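Local coordinates for putative citrate lyase, alfa subunit (Streptococcus mutans, PDB 2HJ0), which is a putative alpha subunit of the citrate lyase family, built around two large mixed beta sheets and found here as a two-chain assembly, at residues 48-51 / 52-56; 83-86 / 87-91; 152-156 / 157-161; 177-180 / 181-184. All blocks are in the same frame, centred on the assembly; numbering follows the deposited sequence.

Contact 1: 48-51 / 52-56; sequences LLSS and IHEAI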
ATOM      1  N   LEU A  48      19.601   7.230  -6.519  1.00 16.45           N
ATOM      2  CA  LEU A  48      19.580   7.587  -7.937  1.00 16.29           C
ATOM      3  C   LEU A  48      20.848   7.066  -8.610  1.00 17.66           C
ATOM      4  O   LEU A  48      21.940   7.177  -8.055  1.00 17.74           O
ATOM      5  CB  LEU A  48      19.493   9.112  -8.111  1.00 14.24           C
ATOM      6  CG  LEU A  48      18.531   9.706  -9.166  1.00 13.56           C
ATOM      7  CD1 LEU A  48      18.785  11.210  -9.286  1.00 12.36           C
ATOM      8  CD2 LEU A  48      18.707   9.050 -10.521  1.00 12.11           C
ATOM      9  N   LEU A  49      20.696   6.487  -9.799  1.00 18.74           N
ATOM     10  CA  LEU A  49      21.817   5.944 -10.565  1.00 19.90           C
ATOM     11  C   LEU A  49      21.959   6.666 -11.906  1.00 20.99           C
ATOM     12  O   LEU A  49      21.069   7.411 -12.316  1.00 21.39           O
ATOM     13  CB  LEU A  49      21.603   4.452 -10.796  1.00 20.21           C
ATOM     14  CG  LEU A  49      22.212   3.481  -9.778  1.00 19.72           C
ATOM     15  CD1 LEU A  49      22.091   4.028  -8.369  1.00 18.70           C
ATOM     16  CD2 LEU A  49      21.520   2.123  -9.905  1.00 18.10           C
ATOM     17  N   SER A  50      23.064   6.433 -12.604  1.00 21.06           N
ATOM     18  CA  SER A  50      23.286   7.113 -13.876  1.00 22.00           C
ATOM     19  C   SER A  50      22.686   6.431 -15.095  1.00 22.50           C
ATOM     20  O   SER A  50      22.208   7.101 -16.011  1.00 23.30           O
ATOM     21  CB  SER A  50      24.776   7.286 -14.125  1.00 22.22           C
ATOM     22  OG  SER A  50      25.373   6.022 -14.289  1.00 24.01           O
ATOM     23  N   SER A  51      22.701   5.104 -15.113  1.00 21.52           N
ATOM     24  CA  SER A  51      22.194   4.385 -16.269  1.00 20.60           C
ATOM     25  C   SER A  51      21.579   3.043 -15.926  1.00 20.62           C
ATOM     26  O   SER A  51      21.670   2.581 -14.794  1.00 20.98           O
ATOM     27  CB  SER A  51      23.346   4.140 -17.231  1.00 21.39           C
ATOM     28  OG  SER A  51      24.312   3.296 -16.611  1.00 18.36           O
ATOM     29  N   ILE A  52      20.972   2.401 -16.920  1.00 19.83           N
ATOM     30  CA  ILE A  52      20.389   1.090 -16.691  1.00 18.80           C
ATOM     31  C   ILE A  52      21.532   0.147 -16.360  1.00 19.04           C
ATOM     32  O   ILE A  52      21.368  -0.764 -15.558  1.00 19.37           O
ATOM     33  CB  ILE A  52      19.634   0.565 -17.937  1.00 18.69           C
ATOM     34  CG1 ILE A  52      18.141   0.881 -17.809  1.00 18.43           C
ATOM     35  CG2 ILE A  52      19.825  -0.927 -18.093  1.00 16.19           C
ATOM     36  CD1 ILE A  52      17.812   2.317 -17.994  1.00 19.93           C
ATOM     37  N   HIS A  53      22.694   0.376 -16.971  1.00 19.43           N
ATOM     38  CA  HIS A  53      23.865  -0.471 -16.735  1.00 19.63           C
ATOM     39  C   HIS A  53      24.188  -0.559 -15.241  1.00 19.88           C
ATOM     40  O   HIS A  53      24.191  -1.651 -14.673  1.00 19.78           O
ATOM     41  CB  HIS A  53      25.091   0.063 -17.502  1.00 19.53           C
ATOM     42  CG  HIS A  53      26.264  -0.874 -17.497  1.00 19.86           C
ATOM     43  ND1 HIS A  53      26.546  -1.719 -18.549  1.00 20.53           N
ATOM     44  CD2 HIS A  53      27.180  -1.154 -16.537  1.00 19.08           C
ATOM     45  CE1 HIS A  53      27.580  -2.480 -18.236  1.00 19.85           C
ATOM     46  NE2 HIS A  53      27.983  -2.158 -17.021  1.00 18.37           N
ATOM     47  N   GLU A  54      24.458   0.589 -14.612  1.00 19.06           N
ATOM     48  CA  GLU A  54      24.785   0.633 -13.185  1.00 18.61           C
ATOM     49  C   GLU A  54      23.658   0.035 -12.343  1.00 18.26           C
ATOM     50  O   GLU A  54      23.886  -0.518 -11.266  1.00 16.47           O
ATOM     51  CB  GLU A  54      25.043   2.072 -12.740  1.00 19.99           C
ATOM     52  CG  GLU A  54      25.581   2.208 -11.327  1.00 23.02           C
ATOM     53  CD  GLU A  54      25.719   3.662 -10.885  1.00 26.42           C
ATOM     54  OE1 GLU A  54      26.249   3.898  -9.776  1.00 28.01           O
ATOM     55  OE2 GLU A  54      25.298   4.575 -11.634  1.00 27.56           O
ATOM     56  N   ALA A  55      22.435   0.147 -12.834  1.00 18.12           N
ATOM     57  CA  ALA A  55      21.317  -0.404 -12.108  1.00 19.30           C
ATOM     58  C   ALA A  55      21.484  -1.912 -12.051  1.00 19.72           C
ATOM     59  O   ALA A  55      21.379  -2.512 -10.986  1.00 20.50           O
ATOM     60  CB  ALA A  55      20.006  -0.047 -12.805  1.00 21.82           C
ATOM     61  N   ILE A  56      21.744  -2.524 -13.206  1.00 20.19           N
ATOM     62  CA  ILE A  56      21.912  -3.978 -13.295  1.00 20.37           C
ATOM     63  C   ILE A  56      23.083  -4.394 -12.423  1.00 20.85           C
ATOM     64  O   ILE A  56      23.061  -5.428 -11.753  1.00 20.18           O
ATOM     65  CB  ILE A  56      22.183  -4.418 -14.754  1.00 18.80           C
ATOM     66  CG1 ILE A  56      21.044  -3.928 -15.652  1.00 19.22           C
ATOM     67  CG2 ILE A  56      22.295  -5.930 -14.829  1.00 18.28           C
ATOM     68  CD1 ILE A  56      21.272  -4.115 -17.128  1.00 19.33           C
TER
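Glu54 reaches back to Ser50 and accepts two hydrogen bonds on its OE2. The backbone N of Ser50 comes almost head-on to Glu54 OE2 at 3.1 Å, with an N-H...O angle of 174°. The hydroxyl of the same serine adds a second bond, Ser50 OG to Glu54 OE2 at 3.0 Å, on the anti side of the oxygen and from the opposite face of the carboxylate. Glu54 spans this gap because its chain is extended, with CG anti to the backbone N (chi1 -172°). Leu49 passes at a slant to the Glu54 chain, its CG 3.7 Å from Glu54 CD, while Leu49 CD2 runs on to Ala55 CB at 3.9 Å. The arrangement is the N-terminal end of helix 52-58: Ser51 is the N-cap, its OG accepting a weak bond from Glu54 N at 3.4 Å. Ser51 O accepts from Ala55 N at 3.2 Å, the first i to i+4 backbone bond of the helix. Farther out, Leu49 is backbone-bonded to Ile228 of strand 227-230, which ties the short, weakly bonded strand 48-49 to the large mixed sheet, as its outermost strand within this chain. Ile52 and Ala55 turn onto that sheet, against Val206 and Val204 of strand 202-207.

Contact 2: 83-86 / 87-91; sequences VLDE and IAKMG
Val83 and Ile87 sit one helical turn apart, side by side and pointing the same way. Val83 CG1, anti to its own N (chi1 178°), meets Ile87 CG1 at 4.0 Å, and Val83 O accepts from Ile87 N at 2.9 Å. Both side chains are buried; Val83 packs on Phe69 of strand 66-69, and Ile87 on Ile56. Leu84 sends its side chain onto Ile67 and Phe69 of the same strand, and joins the following turn through its backbone, Leu84 O to Ala88 N at 2.8 Å. Asp85 makes the one salt bridge here. Its OD1 takes Lys89 NZ at 3.0 Å on the syn lone pair, and the lysine chain, bent at chi2 and again at chi4, curls back to bring NZ to that oxygen, the two side chains passing at a slant. The backbone of the same pair is bonded too, Asp85 O accepting from Lys89 N at 2.9 Å, nearly straight at 172°. Glu86 bends at chi2 and carries OE1 over Met90, modelled as selenomethionine, with Glu86 OE1 3.9 Å from Met90 CG; that oxygen is hydrogen-bonded to ND1 of His53. Helix 79-89 then stops in a Schellman motif: Gly91, with positive phi, is the C-prime residue, Gly91 N bonds Ala88 O at 2.8 Å and Ile92 N bonds Ile87 O, at the end of the helix in the beta-alpha-beta unit between strands 66-69 and 95-99.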
ATOM      1  N   VAL A  83      16.264  -2.651 -20.688  1.00 27.30           N
ATOM      2  CA  VAL A  83      16.931  -3.457 -19.676  1.00 25.46           C
ATOM      3  C   VAL A  83      17.522  -4.737 -20.255  1.00 25.67           C
ATOM      4  O   VAL A  83      18.730  -4.969 -20.167  1.00 25.48           O
ATOM      5  CB  VAL A  83      15.963  -3.824 -18.534  1.00 24.50           C
ATOM      6  CG1 VAL A  83      16.654  -4.709 -17.510  1.00 23.09           C
ATOM      7  CG2 VAL A  83      15.455  -2.567 -17.877  1.00 23.56           C
ATOM      8  N   LEU A  84      16.661  -5.561 -20.843  1.00 25.37           N
ATOM      9  CA  LEU A  84      17.070  -6.825 -21.439  1.00 25.37           C
ATOM     10  C   LEU A  84      18.303  -6.684 -22.321  1.00 26.27           C
ATOM     11  O   LEU A  84      19.275  -7.426 -22.180  1.00 26.24           O
ATOM     12  CB  LEU A  84      15.916  -7.412 -22.253  1.00 23.41           C
ATOM     13  CG  LEU A  84      15.234  -8.627 -21.637  1.00 21.08           C
ATOM     14  CD1 LEU A  84      15.014  -8.428 -20.160  1.00 20.56           C
ATOM     15  CD2 LEU A  84      13.929  -8.870 -22.354  1.00 20.64           C
ATOM     16  N   ASP A  85      18.270  -5.720 -23.229  1.00 27.22           N
ATOM     17  CA  ASP A  85      19.397  -5.521 -24.122  1.00 27.90           C
ATOM     18  C   ASP A  85      20.687  -5.290 -23.349  1.00 28.04           C
ATOM     19  O   ASP A  85      21.735  -5.835 -23.693  1.00 29.32           O
ATOM     20  CB  ASP A  85      19.119  -4.351 -25.057  1.00 28.95           C
ATOM     21  CG  ASP A  85      20.169  -4.207 -26.123  1.00 31.34           C
ATOM     22  OD1 ASP A  85      21.238  -3.624 -25.821  1.00 32.31           O
ATOM     23  OD2 ASP A  85      19.927  -4.682 -27.259  1.00 32.92           O
ATOM     24  N   GLU A  86      20.617  -4.492 -22.292  1.00 27.76           N
ATOM     25  CA  GLU A  86      21.803  -4.227 -21.495  1.00 27.05           C
ATOM     26  C   GLU A  86      22.224  -5.503 -20.765  1.00 26.52           C
ATOM     27  O   GLU A  86      23.412  -5.732 -20.532  1.00 25.99           O
ATOM     28  CB  GLU A  86      21.528  -3.104 -20.498  1.00 28.24           C
ATOM     29  CG  GLU A  86      22.787  -2.548 -19.840  1.00 30.69           C
ATOM     30  CD  GLU A  86      23.779  -1.981 -20.848  1.00 31.68           C
ATOM     31  OE1 GLU A  86      24.951  -2.424 -20.845  1.00 32.02           O
ATOM     32  OE2 GLU A  86      23.385  -1.095 -21.642  1.00 33.37           O
ATOM     33  N   ILE A  87      21.252  -6.333 -20.397  1.00 25.58           N
ATOM     34  CA  ILE A  87      21.574  -7.584 -19.725  1.00 24.88           C
ATOM     35  C   ILE A  87      22.357  -8.438 -20.729  1.00 26.35           C
ATOM     36  O   ILE A  87      23.381  -9.027 -20.390  1.00 26.65           O
ATOM     37  CB  ILE A  87      20.312  -8.389 -19.323  1.00 23.92           C
ATOM     38  CG1 ILE A  87      19.347  -7.530 -18.505  1.00 23.42           C
ATOM     39  CG2 ILE A  87      20.729  -9.617 -18.524  1.00 23.06           C
ATOM     40  CD1 ILE A  87      19.791  -7.244 -17.089  1.00 23.57           C
ATOM     41  N   ALA A  88      21.871  -8.509 -21.966  1.00 25.48           N
ATOM     42  CA  ALA A  88      22.546  -9.307 -22.975  1.00 25.20           C
ATOM     43  C   ALA A  88      23.966  -8.790 -23.192  1.00 25.80           C
ATOM     44  O   ALA A  88      24.921  -9.556 -23.146  1.00 26.67           O
ATOM     45  CB  ALA A  88      21.760  -9.287 -24.282  1.00 23.90           C
ATOM     46  N   LYS A  89      24.096  -7.484 -23.409  1.00 25.97           N
ATOM     47  CA  LYS A  89      25.391  -6.859 -23.637  1.00 26.43           C
ATOM     48  C   LYS A  89      26.375  -7.182 -22.520  1.00 27.21           C
ATOM     49  O   LYS A  89      27.575  -7.321 -22.759  1.00 28.53           O
ATOM     50  CB  LYS A  89      25.239  -5.341 -23.732  1.00 26.72           C
ATOM     51  CG  LYS A  89      25.398  -4.748 -25.126  1.00 28.28           C
ATOM     52  CD  LYS A  89      24.296  -5.202 -26.075  1.00 29.71           C
ATOM     53  CE  LYS A  89      24.233  -4.327 -27.329  1.00 29.51           C
ATOM     54  NZ  LYS A  89      23.955  -2.897 -26.997  1.00 29.40           N
HETATM   55  N   MSE A  90      25.870  -7.297 -21.298  1.00 27.08           N
HETATM   56  CA  MSE A  90      26.728  -7.586 -20.156  1.00 26.88           C
HETATM   57  C   MSE A  90      27.025  -9.072 -19.997  1.00 24.84           C
HETATM   58  O   MSE A  90      27.556  -9.495 -18.971  1.00 24.37           O
HETATM   59  CB  MSE A  90      26.093  -7.057 -18.867  1.00 31.59           C
HETATM   60  CG  MSE A  90      26.064  -5.539 -18.762  1.00 37.25           C
HETATM   61 SE   MSE A  90      25.107  -4.896 -17.206  1.00 47.47          SE
HETATM   62  CE  MSE A  90      26.389  -5.274 -15.796  1.00 41.28           C
ATOM     63  N   GLY A  91      26.675  -9.860 -21.005  1.00 22.09           N
ATOM     64  CA  GLY A  91      26.938 -11.285 -20.943  1.00 21.13           C
ATOM     65  C   GLY A  91      26.147 -12.072 -19.916  1.00 20.36           C
ATOM     66  O   GLY A  91      26.524 -13.180 -19.559  1.00 20.21           O
TER

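Contact 3: 152-156 / 157-161; sequences ARAIA and TDDIH
Arg153 and Asp159 meet at about a right angle, guanidinium and carboxylate planes turned 78° apart. Asp159 OD1 comes to the guanidinium edge, close to its plane, and forms a long, weak salt bridge with Arg153 NH2 at 3.5 Å. The arginine gets there by leaving the helix with CG anti to the backbone N and then bending at chi2 and chi3. The guanidinium is also held from outside: NH1 makes a salt bridge with Glu498 and a hydrogen bond to the carbonyl O of Arg500. Thr157 lies obliquely across the base of Arg153. Its OG1, beside its own N and anti to the carbonyl carbon (chi1 -57°), folds back to Arg153 O at 2.8 Å, approaching from well above the carbonyl plane. Arg153 O also takes Thr157 N at 2.8 Å, almost in line with the C=O bond. On the apolar side Ile160 folds back on the last turn, slanting across Ile155: its CG2 branch meets Ala154 CB at 3.4 Å and Ile155 CG1 at 4.0 Å. Asp158, with positive phi, turns the chain between these groups at the end of helix 148-157. Arg153 O holds two donors, while the next carbonyls have weaker backbone bonds, such as Asp158 N to Ile155 O at 3.3 Å. With Glu498 nearby, Arg153 probably has its charge balanced by two acidic groups, Asp159 being the weaker partner.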
ATOM      1  N   ALA A 152      -0.804 -12.386  -9.957  1.00 11.70           N
ATOM      2  CA  ALA A 152      -0.837 -11.796  -8.637  1.00 12.21           C
ATOM      3  C   ALA A 152      -0.862 -12.932  -7.607  1.00 11.69           C
ATOM      4  O   ALA A 152      -0.162 -12.862  -6.607  1.00 12.92           O
ATOM      5  CB  ALA A 152      -2.063 -10.892  -8.495  1.00 11.36           C
ATOM      6  N   ARG A 153      -1.651 -13.976  -7.856  1.00 10.95           N
ATOM      7  CA  ARG A 153      -1.716 -15.098  -6.926  1.00 10.64           C
ATOM      8  C   ARG A 153      -0.341 -15.747  -6.778  1.00  9.95           C
ATOM      9  O   ARG A 153       0.141 -15.936  -5.662  1.00  7.53           O
ATOM     10  CB  ARG A 153      -2.707 -16.157  -7.395  1.00 12.55           C
ATOM     11  CG  ARG A 153      -2.836 -17.335  -6.421  1.00 16.10           C
ATOM     12  CD  ARG A 153      -2.842 -18.680  -7.150  1.00 18.17           C
ATOM     13  NE  ARG A 153      -1.539 -19.001  -7.733  1.00 19.82           N
ATOM     14  CZ  ARG A 153      -1.344 -19.285  -9.018  1.00 19.87           C
ATOM     15  NH1 ARG A 153      -2.367 -19.284  -9.856  1.00 21.74           N
ATOM     16  NH2 ARG A 153      -0.130 -19.575  -9.467  1.00 19.08           N
ATOM     17  N   ALA A 154       0.291 -16.082  -7.903  1.00  9.77           N
ATOM     18  CA  ALA A 154       1.616 -16.714  -7.868  1.00 10.58           C
ATOM     19  C   ALA A 154       2.643 -15.904  -7.088  1.00 11.22           C
ATOM     20  O   ALA A 154       3.334 -16.447  -6.225  1.00 14.12           O
ATOM     21  CB  ALA A 154       2.131 -16.963  -9.267  1.00  6.90           C
ATOM     22  N   ILE A 155       2.747 -14.614  -7.383  1.00 10.31           N
ATOM     23  CA  ILE A 155       3.712 -13.781  -6.698  1.00 10.50           C
ATOM     24  C   ILE A 155       3.441 -13.734  -5.201  1.00 11.80           C
ATOM     25  O   ILE A 155       4.364 -13.808  -4.401  1.00 13.36           O
ATOM     26  CB  ILE A 155       3.726 -12.362  -7.296  1.00 10.61           C
ATOM     27  CG1 ILE A 155       4.123 -12.456  -8.771  1.00 10.45           C
ATOM     28  CG2 ILE A 155       4.691 -11.462  -6.523  1.00  9.99           C
ATOM     29  CD1 ILE A 155       4.194 -11.141  -9.501  1.00  9.09           C
ATOM     30  N   ALA A 156       2.181 -13.659  -4.810  1.00 12.43           N
ATOM     31  CA  ALA A 156       1.859 -13.596  -3.395  1.00 14.22           C
ATOM     32  C   ALA A 156       2.031 -14.928  -2.672  1.00 14.97           C
ATOM     33  O   ALA A 156       2.374 -14.955  -1.495  1.00 15.77           O
ATOM     34  CB  ALA A 156       0.440 -13.088  -3.221  1.00 15.00           C
ATOM     35  N   THR A 157       1.780 -16.024  -3.377  1.00 16.47           N
ATOM     36  CA  THR A 157       1.908 -17.366  -2.823  1.00 17.64           C
ATOM     37  C   THR A 157       3.372 -17.769  -2.748  1.00 17.16           C
ATOM     38  O   THR A 157       3.730 -18.756  -2.107  1.00 16.94           O
ATOM     39  CB  THR A 157       1.191 -18.374  -3.702  1.00 18.09           C
ATOM     40  OG1 THR A 157      -0.176 -17.985  -3.821  1.00 22.18           O
ATOM     41  CG2 THR A 157       1.257 -19.766  -3.091  1.00 22.43           C
ATOM     42  N   ASP A 158       4.207 -16.988  -3.414  1.00 17.59           N
ATOM     43  CA  ASP A 158       5.643 -17.217  -3.478  1.00 18.44           C
ATOM     44  C   ASP A 158       6.005 -18.430  -4.324  1.00 18.79           C
ATOM     45  O   ASP A 158       7.143 -18.893  -4.284  1.00 19.50           O
ATOM     46  CB  ASP A 158       6.257 -17.381  -2.078  1.00 17.92           C
ATOM     47  CG  ASP A 158       7.742 -16.990  -2.037  1.00 18.34           C
ATOM     48  OD1 ASP A 158       8.374 -17.129  -0.965  1.00 19.06           O
ATOM     49  OD2 ASP A 158       8.274 -16.532  -3.071  1.00 15.53           O
ATOM     50  N   ASP A 159       5.073 -18.963  -5.098  1.00 18.85           N
ATOM     51  CA  ASP A 159       5.469 -20.093  -5.902  1.00 20.20           C
ATOM     52  C   ASP A 159       6.207 -19.538  -7.106  1.00 19.41           C
ATOM     53  O   ASP A 159       6.442 -20.230  -8.088  1.00 20.04           O
ATOM     54  CB  ASP A 159       4.269 -20.963  -6.287  1.00 21.80           C
ATOM     55  CG  ASP A 159       3.185 -20.185  -6.930  1.00 23.99           C
ATOM     56  OD1 ASP A 159       2.032 -20.684  -6.971  1.00 24.32           O
ATOM     57  OD2 ASP A 159       3.494 -19.069  -7.401  1.00 26.75           O
ATOM     58  N   ILE A 160       6.595 -18.273  -6.978  1.00 18.65           N
ATOM     59  CA  ILE A 160       7.358 -17.536  -7.978  1.00 18.68           C
ATOM     60  C   ILE A 160       7.936 -16.359  -7.183  1.00 17.96           C
ATOM     61  O   ILE A 160       7.261 -15.821  -6.309  1.00 18.33           O
ATOM     62  CB  ILE A 160       6.451 -17.018  -9.093  1.00 19.45           C
ATOM     63  CG1 ILE A 160       7.236 -16.127 -10.053  1.00 21.36           C
ATOM     64  CG2 ILE A 160       5.323 -16.234  -8.492  1.00 22.52           C
ATOM     65  CD1 ILE A 160       6.364 -15.395 -11.038  1.00 21.10           C
ATOM     66  N   HIS A 161       9.174 -15.954  -7.468  1.00 16.37           N
ATOM     67  CA  HIS A 161       9.782 -14.861  -6.707  1.00 13.96           C
ATOM     68  C   HIS A 161      10.651 -13.951  -7.568  1.00 13.30           C
ATOM     69  O   HIS A 161      11.615 -14.400  -8.197  1.00 14.34           O
ATOM     70  CB  HIS A 161      10.601 -15.458  -5.563  1.00 13.10           C
ATOM     71  CG  HIS A 161      10.770 -14.545  -4.393  1.00 13.78           C
ATOM     72  ND1 HIS A 161      11.783 -13.618  -4.311  1.00 14.98           N
ATOM     73  CD2 HIS A 161      10.045 -14.415  -3.254  1.00 14.83           C
ATOM     74  CE1 HIS A 161      11.677 -12.953  -3.173  1.00 14.53           C
ATOM     75  NE2 HIS A 161      10.631 -13.418  -2.514  1.00 13.44           N
TER

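Contact 4: 177-180 / 181-184; sequences NANG and TRGK
Asn179 and Thr181 are joined by hydrogen bonds to one amide oxygen. Thr181 N donates to Asn179 OD1 at 3.0 Å with an N-H...O angle of 143°, somewhat tilted from the plane of the side-chain carbonyl; a bond from the asparagine oxygen to the N two residues on is an Asx turn. Thr181 OG1 adds a weak bond to the same oxygen at 3.5 Å, the two side chains crossing at about a right angle. In Asn179 CG lies between the backbone N and the carbonyl carbon (chi1 68°), which turns the amide toward the bend at Gly180. Asn179 ND2 donates to the carbonyl of Pro217, which, with the OD1 bonds, helps fix the rotation of the amide. Van der Waals contacts come from Arg182. Its CG lies 3.4 Å from Asn179 OD1 and 3.8 Å from Asn179 ND2, so the aliphatic root of the arginine lies against the amide. The guanidinium is turned only 15° from the amide plane, but Arg182 CZ is 6.8 Å from Asn179 CG and the groups do not stack, since the bends at chi2 and chi3 carry the charged end off. The turn leaves strand 178-179, antiparallel to 171-172, and leads toward helix 191-199; Gly180 is backbone-bonded to Cys187 and Gly188, Arg182 touches Ser171, and Thr181 packs on Leu339 and Asp340 of helix 333-341.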
ATOM      1  N   ASN A 177       9.391   7.577  -4.872  1.00  9.48           N
ATOM      2  CA  ASN A 177       7.953   7.837  -4.951  1.00  8.65           C
ATOM      3  C   ASN A 177       7.622   8.084  -6.434  1.00  8.70           C
ATOM      4  O   ASN A 177       8.102   9.050  -7.032  1.00  8.60           O
ATOM      5  CB  ASN A 177       7.577   9.065  -4.120  1.00  9.38           C
ATOM      6  CG  ASN A 177       7.844   8.874  -2.636  1.00 10.91           C
ATOM      7  OD1 ASN A 177       7.257   8.001  -1.988  1.00 10.47           O
ATOM      8  ND2 ASN A 177       8.735   9.699  -2.088  1.00  9.07           N
ATOM      9  N   ALA A 178       6.805   7.212  -7.022  1.00  8.15           N
ATOM     10  CA  ALA A 178       6.455   7.318  -8.436  1.00  7.10           C
ATOM     11  C   ALA A 178       4.959   7.210  -8.712  1.00  7.81           C
ATOM     12  O   ALA A 178       4.195   6.679  -7.902  1.00  8.79           O
ATOM     13  CB  ALA A 178       7.192   6.230  -9.210  1.00  6.11           C
ATOM     14  N   ASN A 179       4.528   7.718  -9.858  1.00  6.84           N
ATOM     15  CA  ASN A 179       3.120   7.610 -10.214  1.00  5.86           C
ATOM     16  C   ASN A 179       3.017   7.568 -11.726  1.00  5.54           C
ATOM     17  O   ASN A 179       4.000   7.821 -12.417  1.00  5.55           O
ATOM     18  CB  ASN A 179       2.284   8.761  -9.604  1.00  5.02           C
ATOM     19  CG  ASN A 179       2.596  10.120 -10.204  1.00  4.05           C
ATOM     20  OD1 ASN A 179       2.438  10.333 -11.400  1.00  2.96           O
ATOM     21  ND2 ASN A 179       3.023  11.057  -9.360  1.00  2.59           N
ATOM     22  N   GLY A 180       1.846   7.221 -12.243  1.00  5.89           N
ATOM     23  CA  GLY A 180       1.701   7.147 -13.680  1.00  8.00           C
ATOM     24  C   GLY A 180       0.831   8.230 -14.275  1.00  9.60           C
ATOM     25  O   GLY A 180       0.410   8.123 -15.425  1.00  9.94           O
ATOM     26  N   THR A 181       0.575   9.281 -13.506  1.00 11.16           N
ATOM     27  CA  THR A 181      -0.269  10.360 -13.974  1.00 13.53           C
ATOM     28  C   THR A 181       0.440  11.697 -14.086  1.00 14.90           C
ATOM     29  O   THR A 181      -0.201  12.726 -14.252  1.00 17.53           O
ATOM     30  CB  THR A 181      -1.466  10.530 -13.048  1.00 14.79           C
ATOM     31  OG1 THR A 181      -0.989  10.743 -11.710  1.00 15.89           O
ATOM     32  CG2 THR A 181      -2.358   9.283 -13.097  1.00 13.80           C
ATOM     33  N   ARG A 182       1.758  11.694 -13.990  1.00 16.84           N
ATOM     34  CA  ARG A 182       2.525  12.928 -14.104  1.00 18.62           C
ATOM     35  C   ARG A 182       3.781  12.607 -14.898  1.00 18.28           C
ATOM     36  O   ARG A 182       4.402  11.573 -14.681  1.00 19.16           O
ATOM     37  CB  ARG A 182       2.907  13.442 -12.716  1.00 22.57           C
ATOM     38  CG  ARG A 182       1.733  13.629 -11.770  1.00 25.74           C
ATOM     39  CD  ARG A 182       0.785  14.690 -12.291  1.00 31.83           C
ATOM     40  NE  ARG A 182       1.508  15.924 -12.614  1.00 37.02           N
ATOM     41  CZ  ARG A 182       2.142  16.686 -11.723  1.00 38.83           C
ATOM     42  NH1 ARG A 182       2.143  16.346 -10.437  1.00 40.62           N
ATOM     43  NH2 ARG A 182       2.774  17.788 -12.124  1.00 39.27           N
ATOM     44  N   GLY A 183       4.154  13.488 -15.816  1.00 19.02           N
ATOM     45  CA  GLY A 183       5.339  13.255 -16.627  1.00 18.72           C
ATOM     46  C   GLY A 183       5.067  13.469 -18.103  1.00 18.24           C
ATOM     47  O   GLY A 183       3.923  13.696 -18.497  1.00 19.63           O
ATOM     48  N   LYS A 184       6.100  13.407 -18.939  1.00 17.89           N
ATOM     49  CA  LYS A 184       5.894  13.611 -20.376  1.00 16.50           C
ATOM     50  C   LYS A 184       5.466  12.322 -21.060  1.00 17.75           C
ATOM     51  O   LYS A 184       5.130  12.326 -22.233  1.00 18.41           O
ATOM     52  CB  LYS A 184       7.170  14.129 -21.028  1.00 14.44           C
ATOM     53  CG  LYS A 184       8.247  13.093 -21.209  1.00 14.00           C
ATOM     54  CD  LYS A 184       9.562  13.727 -21.622  1.00 12.76           C
ATOM     55  CE  LYS A 184      10.593  12.641 -21.944  1.00 13.98           C
ATOM     56  NZ  LYS A 184      11.971  13.178 -22.136  1.00 14.38           N
TER

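The four contacts follow one another along the chain, each closing before the next opens, and contacts 1 to 3 lie on a strand of the large mixed sheet or on helices and loops that connect its strands. Contacts 1 and 2 are neighbours, their centres about 12 Å apart: helix 52-58 packs against helix 79-89, so the two contacts touch. Contact 3 ends helix 148-157, which leads into the sheet's strand 164-169; its centre is 26 to 27 Å from those of the other three. Contact 4 follows that strand, in the small antiparallel pair 171-172/178-179, about 20 Å from contact 1 between centres. Most of these turns are where the chain passes between helices and strands of one alpha/beta layer.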